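Local coordinates for protein acetone carboxylase alpha subunit (Xanthobacter autotrophicus Py2, PDB 5M45) that serves as the manganese-bearing alpha subunit of a six-chain enzyme assembly and belongs to the hydantoinase B/oxoprolinase family, at residues Leu472-Ala477 with Gly483-Met488; Gln503-Ser508 with Thr583-Pro588; Gly509-Tyr514 with Gly654-Val659; Thr565-Leu570 with Glu576-Gly581. One frame throughout, in Å; residues are numbered along the deposited sequence.

Contact 1. Residues Leu472-Ala477 with Gly483-Met488; sequences LSHAAA and GDMGDM
Both H474 and M485 have CG lodged between the backbone N and the carbonyl carbon (chi1 51° and 64°), and this shared choice lets the two side chains meet between two parts of the same long loop. M485 then runs straight through chi2 and bends at chi3 (62°), which swings its terminal methyl towards the histidine. CE comes to 4.0 Å from H474 CB and lies almost as near to ND1, at 4.1 Å, so the methyl rests obliquely against the root of the ring. This apolar touch is the whole of the side-chain meeting. Nearer the other end of the contact, the backbones themselves approach. The segment 472-477 forms a classic beta bulge there, A475 and A476 both facing N461. The carbonyl of A475 is presented to G483, whose lack of a side chain permits a close approach: G483 CA sits 3.3 Å from A475 O in a CA-H...O contact. The two alpha carbons of A476 and G483 are 4.2 Å apart. Just beyond G483, an Asx turn shapes the segment 483-488, with G486 N donating to D484 OD1 (2.9 Å) from above the carboxylate plane. F520 of strand 520-526 packs against both H474 and M485, while a basic side chain of another protein chain forms a salt bridge with D484.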
loop_
_atom_site.group_PDB
_atom_site.type_symbol
_atom_site.label_atom_id
_atom_site.label_comp_id
_atom_site.label_asym_id
_atom_site.label_seq_id
_atom_site.Cartn_x
_atom_site.Cartn_y
_atom_site.Cartn_z
ATOM N N LEU A 472 -34.128 21.757 7.446
ATOM C CA LEU A 472 -34.083 20.838 8.602
ATOM C C LEU A 472 -32.733 20.863 9.304
ATOM O O LEU A 472 -31.695 20.806 8.650
ATOM C CB LEU A 472 -34.361 19.420 8.111
ATOM C CG LEU A 472 -35.692 19.204 7.411
ATOM C CD1 LEU A 472 -35.707 17.782 6.844
ATOM C CD2 LEU A 472 -36.869 19.377 8.370
ATOM N N SER A 473 -32.753 20.941 10.637
ATOM C CA SER A 473 -31.495 20.936 11.409
ATOM C C SER A 473 -31.004 19.472 11.589
ATOM O O SER A 473 -31.834 18.533 11.715
ATOM C CB SER A 473 -31.654 21.656 12.750
ATOM O OG SER A 473 -32.036 23.011 12.573
ATOM N N HIS A 474 -29.680 19.305 11.600
ATOM C CA HIS A 474 -29.000 18.031 11.971
ATOM C C HIS A 474 -29.679 16.793 11.368
ATOM O O HIS A 474 -30.123 15.868 12.089
ATOM C CB HIS A 474 -28.836 17.911 13.506
ATOM C CG HIS A 474 -30.095 18.135 14.282
ATOM N ND1 HIS A 474 -31.115 17.231 14.311
ATOM C CD2 HIS A 474 -30.537 19.209 14.979
ATOM C CE1 HIS A 474 -32.135 17.718 14.996
ATOM N NE2 HIS A 474 -31.809 18.931 15.412
ATOM N N ALA A 475 -29.820 16.817 10.037
ATOM C CA ALA A 475 -30.757 15.932 9.321
ATOM C C ALA A 475 -30.241 15.049 8.177
ATOM O O ALA A 475 -30.879 13.996 7.896
ATOM C CB ALA A 475 -31.906 16.783 8.788
ATOM N N ALA A 476 -29.214 15.490 7.445
ATOM C CA ALA A 476 -28.826 14.825 6.187
ATOM C C ALA A 476 -27.422 15.226 5.684
ATOM O O ALA A 476 -26.752 16.127 6.255
ATOM C CB ALA A 476 -29.854 15.141 5.110
ATOM N N ALA A 477 -26.997 14.511 4.647
ATOM C CA ALA A 477 -25.786 14.816 3.894
ATOM C C ALA A 477 -26.104 14.651 2.417
ATOM O O ALA A 477 -26.938 13.830 2.054
ATOM C CB ALA A 477 -24.663 13.877 4.307
ATOM N N GLY A 483 -30.329 10.731 6.813
ATOM C CA GLY A 483 -29.341 11.052 7.842
ATOM C C GLY A 483 -29.603 10.305 9.161
ATOM O O GLY A 483 -30.754 9.954 9.506
ATOM N N ASP A 484 -28.511 10.065 9.876
ATOM C CA ASP A 484 -28.513 9.433 11.184
ATOM C C ASP A 484 -27.222 9.853 11.897
ATOM O O ASP A 484 -26.146 9.683 11.332
ATOM C CB ASP A 484 -28.553 7.909 11.018
ATOM C CG ASP A 484 -28.885 7.142 12.347
ATOM O OD1 ASP A 484 -28.670 7.702 13.460
ATOM O OD2 ASP A 484 -29.373 5.955 12.219
ATOM N N MET A 485 -27.327 10.428 13.096
ATOM C CA MET A 485 -26.165 10.802 13.898
ATOM C C MET A 485 -25.588 9.664 14.767
ATOM O O MET A 485 -24.465 9.805 15.303
ATOM C CB MET A 485 -26.424 12.041 14.768
ATOM C CG MET A 485 -27.494 11.862 15.837
ATOM S SD MET A 485 -27.795 13.322 16.880
ATOM C CE MET A 485 -28.356 14.518 15.647
ATOM N N GLY A 486 -26.306 8.546 14.853
ATOM C CA GLY A 486 -25.931 7.430 15.722
ATOM C C GLY A 486 -26.221 7.701 17.192
ATOM O O GLY A 486 -26.326 8.889 17.603
ATOM N N ASP A 487 -26.318 6.630 17.952
ATOM C CA ASP A 487 -26.461 6.708 19.413
ATOM C C ASP A 487 -25.130 6.964 20.090
ATOM O O ASP A 487 -24.114 6.354 19.725
ATOM C CB ASP A 487 -27.076 5.433 20.004
ATOM C CG ASP A 487 -28.600 5.384 19.839
ATOM O OD1 ASP A 487 -29.302 6.047 20.659
ATOM O OD2 ASP A 487 -29.120 4.701 18.894
ATOM N N MET A 488 -25.139 7.862 21.080
ATOM C CA MET A 488 -23.949 8.121 21.908
ATOM C C MET A 488 -23.392 6.817 22.510
ATOM O O MET A 488 -22.176 6.613 22.518
ATOM C CB MET A 488 -24.238 9.130 23.026
ATOM C CG MET A 488 -24.407 10.560 22.555
ATOM S SD MET A 488 -24.704 11.808 23.850
ATOM C CE MET A 488 -26.415 11.523 24.252
#

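Contact 2. Residues Gln503-Ser508 with Thr583-Pro588; sequences QIKASS and TDPENP
T583, Q503 and K505 carry this contact, in which the end of strand 497-504, outermost within this chain in a five-stranded antiparallel sheet, together with the type II beta turn K505-S508, meets the loop that follows helix 567-573. T583 contributes the greatest buried area. Its hydroxyl is reached by Q503, whose CG stands anti to the backbone N (chi1 -171°) and whose chain continues extended, carrying the amide clear of the strand. NE2 donates to T583 OG1 over 3.1 Å in an almost straight bond (169°), with the oxygen lying in the amide plane; the two side chains cross at about a right angle. Next to it, A506 CB rests 4.1 Å from T583 O. K505 offers an example of a charged end shared among several partners. Its chain turns at chi2 and brings NZ to a water molecule 3.0 Å away, which accepts from it. That water also lies 2.8 Å from A506 O and 2.7 Å from T583 O, though with two protons it cannot serve every acceptor around it at once. The main polar partner of K505 NZ is E521, with which it forms a salt bridge; Y558 OH adds a hydrogen bond and Y621 a cation-pi contact. Farther along the loop, a type I turn from D584 to N587 is braced by an Asx turn at D584. R651 holds D584 OD2 in a salt bridge, and the same oxygen accepts from N587 ND2 at 2.9 Å, met from above the carboxylate plane in a bond of 177°.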
loop_
_atom_site.group_PDB
_atom_site.type_symbol
_atom_site.label_atom_id
_atom_site.label_comp_id
_atom_site.label_asym_id
_atom_site.label_seq_id
_atom_site.Cartn_x
_atom_site.Cartn_y
_atom_site.Cartn_z
ATOM N N GLN A 503 -25.558 19.066 21.497
ATOM C CA GLN A 503 -26.399 20.285 21.501
ATOM C C GLN A 503 -26.630 20.774 20.063
ATOM O O GLN A 503 -25.724 20.717 19.226
ATOM C CB GLN A 503 -25.682 21.378 22.309
ATOM C CG GLN A 503 -26.469 22.635 22.604
ATOM C CD GLN A 503 -25.726 23.667 23.458
ATOM O OE1 GLN A 503 -25.490 23.435 24.624
ATOM N NE2 GLN A 503 -25.358 24.806 22.876
ATOM N N ILE A 504 -27.818 21.321 19.804
ATOM C CA ILE A 504 -28.099 22.013 18.548
ATOM C C ILE A 504 -27.163 23.248 18.437
ATOM O O ILE A 504 -26.905 23.936 19.438
ATOM C CB ILE A 504 -29.585 22.452 18.488
ATOM C CG1 ILE A 504 -30.504 21.229 18.430
ATOM C CG2 ILE A 504 -29.823 23.385 17.296
ATOM C CD1 ILE A 504 -31.975 21.559 18.580
ATOM N N LYS A 505 -26.619 23.500 17.235
ATOM C CA LYS A 505 -25.536 24.526 17.048
ATOM C C LYS A 505 -26.146 25.900 16.714
ATOM O O LYS A 505 -26.532 26.149 15.571
ATOM C CB LYS A 505 -24.521 24.089 15.961
ATOM C CG LYS A 505 -23.291 25.001 15.830
ATOM C CD LYS A 505 -22.396 24.946 17.061
ATOM C CE LYS A 505 -21.158 25.787 16.894
ATOM N NZ LYS A 505 -20.668 26.231 18.223
ATOM N N ALA A 506 -26.235 26.765 17.719
ATOM C CA ALA A 506 -26.858 28.078 17.564
ATOM C C ALA A 506 -26.143 28.941 16.525
ATOM O O ALA A 506 -24.924 28.978 16.460
ATOM C CB ALA A 506 -26.907 28.797 18.908
ATOM N N SER A 507 -26.948 29.593 15.691
ATOM C CA SER A 507 -26.504 30.543 14.651
ATOM C C SER A 507 -25.663 29.908 13.554
ATOM O O SER A 507 -24.955 30.635 12.821
ATOM C CB SER A 507 -25.881 31.826 15.264
ATOM O OG SER A 507 -26.874 32.661 15.875
ATOM N N SER A 508 -25.776 28.573 13.367
ATOM C CA SER A 508 -25.088 27.892 12.269
ATOM C C SER A 508 -25.903 27.914 10.945
ATOM O O SER A 508 -25.331 28.016 9.860
ATOM C CB SER A 508 -24.673 26.466 12.650
ATOM O OG SER A 508 -25.779 25.675 13.025
ATOM N N THR A 583 -21.722 27.419 22.913
ATOM C CA THR A 583 -22.908 28.143 22.483
ATOM C C THR A 583 -22.628 29.424 21.661
ATOM O O THR A 583 -23.227 29.624 20.584
ATOM C CB THR A 583 -23.796 28.443 23.722
ATOM O OG1 THR A 583 -24.148 27.201 24.381
ATOM C CG2 THR A 583 -25.080 29.215 23.334
ATOM N N ASP A 584 -21.715 30.257 22.164
ATOM C CA ASP A 584 -21.294 31.480 21.486
ATOM C C ASP A 584 -19.769 31.494 21.470
ATOM O O ASP A 584 -19.154 31.856 22.478
ATOM C CB ASP A 584 -21.825 32.722 22.217
ATOM C CG ASP A 584 -21.512 34.047 21.472
ATOM O OD1 ASP A 584 -20.734 34.053 20.480
ATOM O OD2 ASP A 584 -22.066 35.091 21.882
ATOM N N PRO A 585 -19.141 31.087 20.338
ATOM C CA PRO A 585 -17.673 30.961 20.364
ATOM C C PRO A 585 -16.923 32.285 20.488
ATOM O O PRO A 585 -15.735 32.276 20.797
ATOM C CB PRO A 585 -17.345 30.272 19.039
ATOM C CG PRO A 585 -18.557 30.410 18.207
ATOM C CD PRO A 585 -19.727 30.512 19.120
ATOM N N GLU A 586 -17.613 33.403 20.249
ATOM C CA GLU A 586 -17.071 34.739 20.504
ATOM C C GLU A 586 -17.058 35.077 21.992
ATOM O O GLU A 586 -16.274 35.911 22.428
ATOM C CB GLU A 586 -17.906 35.780 19.732
ATOM C CG GLU A 586 -17.392 37.207 19.748
ATOM C CD GLU A 586 -18.063 38.098 18.682
ATOM O OE1 GLU A 586 -18.653 37.633 17.662
ATOM O OE2 GLU A 586 -17.937 39.342 18.894
ATOM N N ASN A 587 -17.979 34.487 22.762
ATOM C CA ASN A 587 -18.129 34.718 24.218
ATOM C C ASN A 587 -18.176 33.361 24.948
ATOM O O ASN A 587 -19.178 33.018 25.556
ATOM C CB ASN A 587 -19.407 35.528 24.492
ATOM C CG ASN A 587 -19.357 36.876 23.867
ATOM O OD1 ASN A 587 -18.546 37.716 24.280
ATOM N ND2 ASN A 587 -20.137 37.096 22.827
ATOM N N PRO A 588 -17.097 32.583 24.873
ATOM C CA PRO A 588 -17.150 31.209 25.387
ATOM C C PRO A 588 -17.150 31.138 26.914
ATOM O O PRO A 588 -16.633 32.014 27.557
ATOM C CB PRO A 588 -15.857 30.591 24.847
ATOM C CG PRO A 588 -14.899 31.729 24.661
ATOM C CD PRO A 588 -15.758 32.943 24.367
HETATM O O HOH W 1 -22.976 28.165 18.306
#

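Contact 3. Residues Gly509-Tyr514 with Gly654-Val659; sequences GGSGKY and GEVYGV
S511 projects towards V656 and Y657, and its short side chain touches both of them. The hydroxyl OG reaches V656 CG1 at 3.6 Å, and CB lies equally close to that methyl. V656 places CG1 anti to its backbone N (chi1 173°), and this branch does double duty: besides meeting S511, it lies over the centre of the Y657 ring, 3.7 Å above the plane. The tyrosine takes a different course: CG anti to the carbonyl carbon (chi1 -60°) carries the ring towards the 509-514 loop. Its edge, rather than a face, meets the backbone there: G512 O lies near the ring plane, 3.5 Å from Y657 CE1. The two hydroxyls are joined through a water molecule, 2.8 Å from S511 OG and 2.6 Å from Y657 OH, so that one water serves both. G512 N, by contrast, is buried here with no hydrogen-bonding partner in the model. Just past it, K513 and Y514 form a classic beta bulge facing F628. In the fold, the contact joins the loop between strands 497-504 and 520-526 to the end of helix 652-657. There Y657 packs on P631 and R634 and on V639 of helix 636-645, while its carbonyl oxygen accepts a hydrogen bond from R680 NE of helix 673-690.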
loop_
_atom_site.group_PDB
_atom_site.type_symbol
_atom_site.label_atom_id
_atom_site.label_comp_id
_atom_site.label_asym_id
_atom_site.label_seq_id
_atom_site.Cartn_x
_atom_site.Cartn_y
_atom_site.Cartn_z
ATOM N N GLY A 509 -27.228 27.796 11.028
ATOM C CA GLY A 509 -28.073 27.815 9.832
ATOM C C GLY A 509 -28.043 29.180 9.156
ATOM O O GLY A 509 -27.997 30.244 9.841
ATOM N N GLY A 510 -28.011 29.168 7.818
ATOM C CA GLY A 510 -27.917 30.385 7.025
ATOM C C GLY A 510 -29.156 31.261 7.174
ATOM O O GLY A 510 -30.289 30.783 7.033
ATOM N N SER A 511 -28.930 32.538 7.474
ATOM C CA SER A 511 -30.029 33.490 7.677
ATOM C C SER A 511 -30.846 33.744 6.402
ATOM O O SER A 511 -30.298 33.743 5.272
ATOM C CB SER A 511 -29.496 34.826 8.213
ATOM O OG SER A 511 -28.750 34.592 9.400
ATOM N N GLY A 512 -32.141 33.945 6.602
ATOM C CA GLY A 512 -33.034 34.233 5.482
ATOM C C GLY A 512 -34.475 34.444 5.908
ATOM O O GLY A 512 -34.811 34.276 7.108
ATOM N N LYS A 513 -35.312 34.816 4.949
ATOM C CA LYS A 513 -36.762 34.733 5.150
ATOM C C LYS A 513 -37.169 33.347 5.726
ATOM O O LYS A 513 -37.950 33.250 6.698
ATOM C CB LYS A 513 -37.509 34.978 3.846
ATOM C CG LYS A 513 -38.976 35.225 4.111
ATOM C CD LYS A 513 -39.855 34.433 3.170
ATOM C CE LYS A 513 -40.203 35.210 1.981
ATOM N NZ LYS A 513 -41.583 34.781 1.541
ATOM N N TYR A 514 -36.625 32.311 5.102
ATOM C CA TYR A 514 -36.595 30.949 5.651
ATOM C C TYR A 514 -35.112 30.629 5.951
ATOM O O TYR A 514 -34.203 30.862 5.129
ATOM C CB TYR A 514 -37.282 29.918 4.713
ATOM C CG TYR A 514 -38.734 30.267 4.489
ATOM C CD1 TYR A 514 -39.667 30.197 5.548
ATOM C CD2 TYR A 514 -39.191 30.736 3.246
ATOM C CE1 TYR A 514 -40.991 30.579 5.362
ATOM C CE2 TYR A 514 -40.524 31.095 3.053
ATOM C CZ TYR A 514 -41.410 31.033 4.101
ATOM O OH TYR A 514 -42.744 31.412 3.917
ATOM N N GLY A 654 -31.838 41.568 16.122
ATOM C CA GLY A 654 -31.887 42.964 15.700
ATOM C C GLY A 654 -31.098 43.215 14.441
ATOM O O GLY A 654 -31.638 43.725 13.479
ATOM N N GLU A 655 -29.824 42.839 14.421
ATOM C CA GLU A 655 -28.939 43.212 13.311
ATOM C C GLU A 655 -29.270 42.482 11.997
ATOM O O GLU A 655 -29.291 43.094 10.934
ATOM C CB GLU A 655 -27.483 42.945 13.689
ATOM C CG GLU A 655 -26.463 43.419 12.631
ATOM C CD GLU A 655 -26.168 44.927 12.647
ATOM O OE1 GLU A 655 -26.303 45.513 13.715
ATOM O OE2 GLU A 655 -25.811 45.527 11.584
ATOM N N VAL A 656 -29.563 41.193 12.081
ATOM C CA VAL A 656 -29.805 40.362 10.890
ATOM C C VAL A 656 -31.260 40.440 10.397
ATOM O O VAL A 656 -31.502 40.657 9.207
ATOM C CB VAL A 656 -29.411 38.899 11.185
ATOM C CG1 VAL A 656 -29.806 37.964 10.046
ATOM C CG2 VAL A 656 -27.905 38.808 11.452
ATOM N N TYR A 657 -32.222 40.259 11.309
ATOM C CA TYR A 657 -33.632 40.141 10.933
ATOM C C TYR A 657 -34.466 41.403 11.202
ATOM O O TYR A 657 -35.625 41.479 10.753
ATOM C CB TYR A 657 -34.251 38.954 11.691
ATOM C CG TYR A 657 -33.612 37.603 11.428
ATOM C CD1 TYR A 657 -33.975 36.858 10.298
ATOM C CD2 TYR A 657 -32.711 37.041 12.307
ATOM C CE1 TYR A 657 -33.425 35.621 10.051
ATOM C CE2 TYR A 657 -32.166 35.797 12.072
ATOM C CZ TYR A 657 -32.509 35.083 10.935
ATOM O OH TYR A 657 -31.952 33.843 10.673
ATOM N N GLY A 658 -33.899 42.376 11.912
ATOM C CA GLY A 658 -34.620 43.594 12.273
ATOM C C GLY A 658 -35.752 43.352 13.255
ATOM O O GLY A 658 -36.723 44.131 13.299
ATOM N N VAL A 659 -35.649 42.277 14.044
ATOM C CA VAL A 659 -36.715 41.926 14.990
ATOM C C VAL A 659 -36.290 42.300 16.412
ATOM O O VAL A 659 -35.177 41.971 16.850
ATOM C CB VAL A 659 -37.089 40.415 14.883
ATOM C CG1 VAL A 659 -38.118 40.016 15.939
ATOM C CG2 VAL A 659 -37.605 40.081 13.480
HETATM O O HOH W 2 -29.658 33.130 11.624
#

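Contact 4. Residues Thr565-Leu570 with Glu576-Gly581; sequences TNLKEL and EIPLGG
I577 meets L567 in a less common rotamer for isoleucine, with CG1 between the backbone N and the carbonyl carbon (chi1 57°), and this leaves its CG2 branch to make the contact. Helix 567-573 is followed by a loop that folds back on it, beside the five-stranded antiparallel sheet, and I577 and P578 pack back against the helix's first turn. One methyl group does most of the work. L567 CD2 approaches I577 CG2 obliquely at 3.8 Å and P578 CD at 4.0 Å, so the leucine tip straddles the junction between the two residues. One turn along the helix, L570 points towards the same isoleucine and completes the apolar patch more loosely, its CB lying 4.4 Å from I577 CG2. No hydrogen bond crosses between the segments, and the chemistry is therefore purely van der Waals. Strands 520-526 and 617-621 of the sheet also pack here: L617 touches both L567 and P578, M525 touches L567 and L523 touches P578. An apolar side chain of another protein chain also packs on I577. The helix begins at the N-cap residue N566, whose positive phi turns the chain into it and whose O accepts from L570 N at 3.1 Å. Ahead of it an ST turn fixes the entry, with T565 OG1, itself hydrogen-bonded to Y615 O, accepting from L567 N at 3.2 Å and an angle of 152°.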
loop_
_atom_site.group_PDB
_atom_site.type_symbol
_atom_site.label_atom_id
_atom_site.label_comp_id
_atom_site.label_asym_id
_atom_site.label_seq_id
_atom_site.Cartn_x
_atom_site.Cartn_y
_atom_site.Cartn_z
ATOM N N THR A 565 -5.644 19.589 30.753
ATOM C CA THR A 565 -6.834 20.276 31.278
ATOM C C THR A 565 -6.929 20.322 32.802
ATOM O O THR A 565 -7.640 21.189 33.343
ATOM C CB THR A 565 -8.121 19.579 30.774
ATOM O OG1 THR A 565 -8.141 18.227 31.237
ATOM C CG2 THR A 565 -8.196 19.614 29.242
ATOM N N ASN A 566 -6.270 19.370 33.473
ATOM C CA ASN A 566 -6.418 19.142 34.922
ATOM C C ASN A 566 -7.841 18.675 35.306
ATOM O O ASN A 566 -8.247 18.800 36.469
ATOM C CB ASN A 566 -6.000 20.395 35.712
ATOM C CG ASN A 566 -5.675 20.098 37.184
ATOM O OD1 ASN A 566 -5.112 19.065 37.525
ATOM N ND2 ASN A 566 -6.056 21.030 38.062
ATOM N N LEU A 567 -8.593 18.111 34.358
ATOM C CA LEU A 567 -9.995 17.746 34.639
ATOM C C LEU A 567 -10.147 16.641 35.689
ATOM O O LEU A 567 -11.143 16.616 36.373
ATOM C CB LEU A 567 -10.783 17.405 33.362
ATOM C CG LEU A 567 -11.391 18.641 32.666
ATOM C CD1 LEU A 567 -11.807 18.299 31.226
ATOM C CD2 LEU A 567 -12.578 19.196 33.477
ATOM N N LYS A 568 -9.177 15.730 35.816
ATOM C CA LYS A 568 -9.280 14.698 36.871
ATOM C C LYS A 568 -9.484 15.352 38.267
ATOM O O LYS A 568 -10.379 14.983 39.008
ATOM C CB LYS A 568 -8.070 13.778 36.881
ATOM C CG LYS A 568 -8.225 12.639 37.858
ATOM C CD LYS A 568 -7.058 11.670 37.835
ATOM C CE LYS A 568 -7.191 10.771 39.041
ATOM N NZ LYS A 568 -6.959 9.347 38.704
ATOM N N GLU A 569 -8.653 16.341 38.570
ATOM C CA GLU A 569 -8.715 17.067 39.848
ATOM C C GLU A 569 -9.945 17.988 39.924
ATOM O O GLU A 569 -10.569 18.088 40.993
ATOM C CB GLU A 569 -7.425 17.859 40.067
ATOM C CG GLU A 569 -7.207 18.452 41.448
ATOM C CD GLU A 569 -7.564 17.431 42.569
ATOM O OE1 GLU A 569 -8.593 17.670 43.307
ATOM O OE2 GLU A 569 -6.852 16.362 42.677
ATOM N N LEU A 570 -10.306 18.640 38.816
ATOM C CA LEU A 570 -11.494 19.495 38.786
ATOM C C LEU A 570 -12.783 18.697 39.011
ATOM O O LEU A 570 -13.667 19.132 39.752
ATOM C CB LEU A 570 -11.566 20.325 37.497
ATOM C CG LEU A 570 -10.437 21.334 37.259
ATOM C CD1 LEU A 570 -10.456 21.818 35.827
ATOM C CD2 LEU A 570 -10.501 22.530 38.195
ATOM N N GLU A 576 -16.550 23.602 38.631
ATOM C CA GLU A 576 -17.331 23.659 37.380
ATOM C C GLU A 576 -16.571 22.922 36.292
ATOM O O GLU A 576 -15.348 23.076 36.152
ATOM C CB GLU A 576 -17.479 25.062 36.778
ATOM C CG GLU A 576 -18.051 26.210 37.578
ATOM C CD GLU A 576 -18.123 27.461 36.658
ATOM O OE1 GLU A 576 -19.144 27.569 35.907
ATOM O OE2 GLU A 576 -17.144 28.292 36.636
ATOM N N ILE A 577 -17.299 22.152 35.498
ATOM C CA ILE A 577 -16.686 21.470 34.346
ATOM C C ILE A 577 -17.401 21.797 33.022
ATOM O O ILE A 577 -18.614 22.041 33.017
ATOM C CB ILE A 577 -16.541 19.962 34.580
ATOM C CG1 ILE A 577 -17.856 19.312 34.884
ATOM C CG2 ILE A 577 -15.581 19.701 35.731
ATOM C CD1 ILE A 577 -17.671 17.846 35.271
ATOM N N PRO A 578 -16.633 21.871 31.913
ATOM C CA PRO A 578 -17.267 22.112 30.603
ATOM C C PRO A 578 -18.257 20.999 30.239
ATOM O O PRO A 578 -17.887 19.825 30.264
ATOM C CB PRO A 578 -16.105 22.118 29.614
ATOM C CG PRO A 578 -14.893 22.320 30.450
ATOM C CD PRO A 578 -15.177 21.786 31.807
ATOM N N LEU A 579 -19.508 21.386 29.942
ATOM C CA LEU A 579 -20.537 20.463 29.465
ATOM C C LEU A 579 -21.366 21.135 28.369
ATOM O O LEU A 579 -21.371 22.389 28.241
ATOM C CB LEU A 579 -21.453 20.022 30.604
ATOM C CG LEU A 579 -20.828 19.377 31.862
ATOM C CD1 LEU A 579 -21.837 19.448 33.031
ATOM C CD2 LEU A 579 -20.361 17.946 31.547
ATOM N N GLY A 580 -22.043 20.329 27.546
ATOM C CA GLY A 580 -22.890 20.877 26.468
ATOM C C GLY A 580 -22.137 21.292 25.206
ATOM O O GLY A 580 -21.162 20.644 24.825
ATOM N N GLY A 581 -22.605 22.373 24.573
ATOM C CA GLY A 581 -21.992 22.939 23.377
ATOM C C GLY A 581 -21.316 24.284 23.636
ATOM O O GLY A 581 -21.490 24.897 24.674
#

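Overall arrangement
The centre of contact 1 is closest to the chain's centre (about 15 Å) and that of contact 4 farthest (about 35 Å), yet both are buried. Contact 4 is purely apolar, whereas contact 1 adds a backbone CA-H...O approach. Contact 2 is mainly buried although T583 is exposed, and contact 3 only partly buried; each has a bridging water, and contact 2 alone a direct side-chain hydrogen bond across its segments. Strand 497-504 relates three contacts: H474 CD2 of contact 1 packs 4.0 Å from I504 CG1, contact 2 uses the strand's end, and contact 4 meets it through a weak hydrogen bond from G581 N to Q503 OE1. Contact 3 follows contact 2 directly along the chain.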